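PDB 5VJC: protein mini spindles, which probably binds tubulin through its TOG domains of HEAT repeats and so promotes microtubule dynamics and mitotic spindle formation. Local coordinates for residues A[98-103]-A[139-144]. Residues are numbered along the deposited sequence; the frame is centred on the assembly and turned at random.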
ATOM      1  N   LEU A  98       6.869  -8.731  -3.700  1.00 20.36           N
ATOM      2  CA  LEU A  98       8.211  -8.950  -4.259  1.00 28.75           C
ATOM      3  C   LEU A  98       8.393  -8.230  -5.600  1.00 31.21           C
ATOM      4  O   LEU A  98       9.421  -7.616  -5.841  1.00 29.99           O
ATOM      5  CB  LEU A  98       8.491 -10.443  -4.430  1.00 32.00           C
ATOM      6  CG  LEU A  98       8.466 -11.259  -3.147  1.00 27.43           C
ATOM      7  CD1 LEU A  98       8.618 -12.731  -3.522  1.00 31.77           C
ATOM      8  CD2 LEU A  98       9.586 -10.829  -2.175  1.00 29.88           C
ATOM      9  N   ARG A  99       7.369  -8.288  -6.448  1.00 38.86           N
ATOM     10  CA  ARG A  99       7.367  -7.603  -7.740  1.00 37.97           C
ATOM     11  C   ARG A  99       7.384  -6.078  -7.635  1.00 43.21           C
ATOM     12  O   ARG A  99       7.698  -5.385  -8.608  1.00 39.26           O
ATOM     13  CB  ARG A  99       6.141  -8.031  -8.563  1.00 39.05           C
ATOM     14  CG  ARG A  99       6.275  -9.454  -9.081  1.00 39.78           C
ATOM     15  CD  ARG A  99       7.701  -9.638  -9.544  1.00 43.32           C
ATOM     16  NE  ARG A  99       8.159 -11.021  -9.599  1.00 51.34           N
ATOM     17  CZ  ARG A  99       8.170 -11.867  -8.577  1.00 47.66           C
ATOM     18  NH1 ARG A  99       7.699 -11.503  -7.393  1.00 49.70           N
ATOM     19  NH2 ARG A  99       8.629 -13.106  -8.747  1.00 53.36           N
ATOM     20  N   PHE A 100       7.032  -5.550  -6.470  1.00 33.82           N
ATOM     21  CA  PHE A 100       7.096  -4.105  -6.282  1.00 36.52           C
ATOM     22  C   PHE A 100       8.539  -3.605  -6.202  1.00 37.22           C
ATOM     23  O   PHE A 100       8.791  -2.421  -6.401  1.00 43.18           O
ATOM     24  CB  PHE A 100       6.326  -3.689  -5.033  1.00 30.57           C
ATOM     25  CG  PHE A 100       4.831  -3.857  -5.156  1.00 31.06           C
ATOM     26  CD1 PHE A 100       4.230  -3.986  -6.396  1.00 28.85           C
ATOM     27  CD2 PHE A 100       4.031  -3.902  -4.024  1.00 28.67           C
ATOM     28  CE1 PHE A 100       2.846  -4.140  -6.512  1.00 25.61           C
ATOM     29  CE2 PHE A 100       2.646  -4.056  -4.129  1.00 27.05           C
ATOM     30  CZ  PHE A 100       2.058  -4.175  -5.374  1.00 28.77           C
ATOM     31  N   TYR A 101       9.482  -4.499  -5.911  1.00 37.83           N
ATOM     32  CA  TYR A 101      10.889  -4.102  -5.807  1.00 39.48           C
ATOM     33  C   TYR A 101      11.655  -4.306  -7.110  1.00 45.84           C
ATOM     34  O   TYR A 101      12.773  -3.815  -7.267  1.00 48.97           O
ATOM     35  CB  TYR A 101      11.562  -4.857  -4.668  1.00 36.54           C
ATOM     36  CG  TYR A 101      11.044  -4.402  -3.333  1.00 35.83           C
ATOM     37  CD1 TYR A 101       9.901  -4.972  -2.781  1.00 37.13           C
ATOM     38  CD2 TYR A 101      11.658  -3.365  -2.646  1.00 35.14           C
ATOM     39  CE1 TYR A 101       9.402  -4.548  -1.564  1.00 34.70           C
ATOM     40  CE2 TYR A 101      11.164  -2.929  -1.430  1.00 37.16           C
ATOM     41  CZ  TYR A 101      10.041  -3.529  -0.893  1.00 34.02           C
ATOM     42  OH  TYR A 101       9.553  -3.107   0.316  1.00 34.66           O
ATOM     43  N   ASP A 102      11.048  -5.019  -8.051  1.00 51.45           N
ATOM     44  CA  ASP A 102      11.634  -5.149  -9.378  1.00 55.44           C
ATOM     45  C   ASP A 102      11.404  -3.857 -10.146  1.00 57.49           C
ATOM     46  O   ASP A 102      10.477  -3.098  -9.849  1.00 55.97           O
ATOM     47  CB  ASP A 102      11.046  -6.351 -10.125  1.00 60.95           C
ATOM     48  CG  ASP A 102      11.302  -7.684  -9.399  1.00 55.82           C
ATOM     49  OD1 ASP A 102      12.110  -7.723  -8.440  1.00 56.30           O
ATOM     50  OD2 ASP A 102      10.699  -8.701  -9.807  1.00 50.00           O
ATOM     51  N   THR A 103      12.258  -3.596 -11.128  1.00 64.10           N
ATOM     52  CA  THR A 103      12.254  -2.301 -11.798  1.00 64.50           C
ATOM     53  C   THR A 103      11.436  -2.293 -13.074  1.00 62.47           C
ATOM     54  O   THR A 103      11.626  -1.417 -13.920  1.00 65.83           O
ATOM     55  CB  THR A 103      13.685  -1.836 -12.164  1.00 67.21           C
ATOM     56  OG1 THR A 103      14.276  -2.783 -13.059  1.00 69.17           O
ATOM     57  CG2 THR A 103      14.557  -1.705 -10.919  1.00 66.88           C
ATOM     58  N   PRO A 139       2.468  -1.559   3.254  1.00 24.20           N
ATOM     59  CA  PRO A 139       3.704  -0.754   3.260  1.00 27.06           C
ATOM     60  C   PRO A 139       4.463  -0.842   1.940  1.00 24.99           C
ATOM     61  O   PRO A 139       5.058   0.144   1.481  1.00 21.88           O
ATOM     62  CB  PRO A 139       4.547  -1.376   4.387  1.00 26.78           C
ATOM     63  CG  PRO A 139       3.605  -2.131   5.206  1.00 27.09           C
ATOM     64  CD  PRO A 139       2.439  -2.526   4.362  1.00 23.11           C
ATOM     65  N   HIS A 140       4.420  -2.032   1.340  1.00 20.99           N
ATOM     66  CA  HIS A 140       5.132  -2.298   0.117  1.00 23.03           C
ATOM     67  C   HIS A 140       4.427  -1.674  -1.063  1.00 22.20           C
ATOM     68  O   HIS A 140       5.078  -1.147  -1.975  1.00 22.18           O
ATOM     69  CB  HIS A 140       5.302  -3.807  -0.085  1.00 21.72           C
ATOM     70  CG  HIS A 140       5.985  -4.476   1.060  1.00 29.63           C
ATOM     71  ND1 HIS A 140       7.335  -4.338   1.299  1.00 28.61           N
ATOM     72  CD2 HIS A 140       5.495  -5.246   2.061  1.00 23.42           C
ATOM     73  CE1 HIS A 140       7.653  -5.023   2.385  1.00 38.70           C
ATOM     74  NE2 HIS A 140       6.556  -5.582   2.868  1.00 31.17           N
ATOM     75  N   LEU A 141       3.099  -1.750  -1.059  1.00 21.59           N
ATOM     76  CA  LEU A 141       2.326  -1.064  -2.082  1.00 25.50           C
ATOM     77  C   LEU A 141       2.612   0.437  -2.038  1.00 22.26           C
ATOM     78  O   LEU A 141       2.887   1.044  -3.060  1.00 20.82           O
ATOM     79  CB  LEU A 141       0.834  -1.320  -1.888  1.00 22.23           C
ATOM     80  CG  LEU A 141      -0.174  -0.462  -2.639  1.00 21.58           C
ATOM     81  CD1 LEU A 141      -0.174  -0.829  -4.126  1.00 19.30           C
ATOM     82  CD2 LEU A 141      -1.616  -0.624  -1.981  1.00 16.45           C
ATOM     83  N   LEU A 142       2.573   1.012  -0.838  1.00 20.94           N
ATOM     84  CA  LEU A 142       2.755   2.452  -0.679  1.00 27.21           C
ATOM     85  C   LEU A 142       4.108   2.951  -1.177  1.00 26.50           C
ATOM     86  O   LEU A 142       4.223   4.105  -1.593  1.00 24.57           O
ATOM     87  CB  LEU A 142       2.571   2.854   0.778  1.00 21.61           C
ATOM     88  CG  LEU A 142       1.133   3.238   1.118  1.00 30.48           C
ATOM     89  CD1 LEU A 142       0.918   3.130   2.613  1.00 27.85           C
ATOM     90  CD2 LEU A 142       0.851   4.667   0.642  1.00 26.05           C
ATOM     91  N   LEU A 143       5.122   2.086  -1.127  1.00 23.62           N
ATOM     92  CA  LEU A 143       6.443   2.394  -1.668  1.00 24.13           C
ATOM     93  C   LEU A 143       6.401   2.862  -3.107  1.00 27.05           C
ATOM     94  O   LEU A 143       7.247   3.634  -3.523  1.00 27.52           O
ATOM     95  CB  LEU A 143       7.370   1.175  -1.581  1.00 23.83           C
ATOM     96  CG  LEU A 143       8.033   0.954  -0.220  1.00 33.41           C
ATOM     97  CD1 LEU A 143       9.017  -0.196  -0.336  1.00 41.08           C
ATOM     98  CD2 LEU A 143       8.741   2.224   0.285  1.00 39.36           C
ATOM     99  N   LYS A 144       5.424   2.380  -3.865  1.00 26.55           N
ATOM    100  CA  LYS A 144       5.317   2.744  -5.267  1.00 24.73           C
ATOM    101  C   LYS A 144       4.466   4.008  -5.512  1.00 25.06           C
ATOM    102  O   LYS A 144       4.323   4.442  -6.655  1.00 26.85           O
ATOM    103  CB  LYS A 144       4.733   1.580  -6.070  1.00 23.73           C
ATOM    104  CG  LYS A 144       5.401   0.227  -5.860  1.00 29.64           C
ATOM    105  CD  LYS A 144       6.912   0.322  -5.655  1.00 31.25           C
ATOM    106  CE  LYS A 144       7.660   0.471  -6.941  1.00 41.40           C
ATOM    107  NZ  LYS A 144       9.126   0.315  -6.672  1.00 42.62           N
TER
HETATM  108  O   HOH W   1      10.613  -0.416  -9.007  1.00 57.11           O
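F100 and H140 are the nearest CA pair across the contact, 6.9 Å apart, where the C-terminal end of helix 89-99 and the turn after it meet the end of helix 131-142. The F100 ring lies obliquely against the H140-L141 backbone: its CE2 stands 3.6 Å from L141 CA, and CD2 is similarly close to the carbonyl oxygen of H140. Aliphatic carbons of K144 flank the same residue, CG and CD lying near F100 CB, while L108 and L115 of helix 105-124 also pack on F100.

K144 then turns polar. Bends at its second and third torsions carry its chain obliquely across F100, and NZ reaches F100 O at 2.8 Å. The C=O...NZ angle of 174° puts the ammonium almost straight ahead of the carbonyl. NZ also donates to a water 2.9 Å away, which in turn donates to D102 O, so one lysine ties two carbonyls of the turn to the other helix end. Cut back to an alanine, K144 would probably leave F100 O without this charged donor and D102 O without its water link to the lysine, and would open a gap beside F100 CB.

Y101 makes the second polar link. Its OH lies 2.7 Å from H140 ND1, close to the planes of both rings; either atom could be the donor. The rings meet rim to rim with planes at 68°, neither lying over the other's face, and the H140 ring also meets F31. L143 CD1 packs against the phenol end, 3.5 Å from Y101 CZ.

Two hydrogen bonds around an apolar centre thus join the ends of helices 89-99 and 131-142, which are separated in sequence by helix 105-124; K144's charge is likely to be favourable beside the carbonyls of the turn that follows helix 89-99.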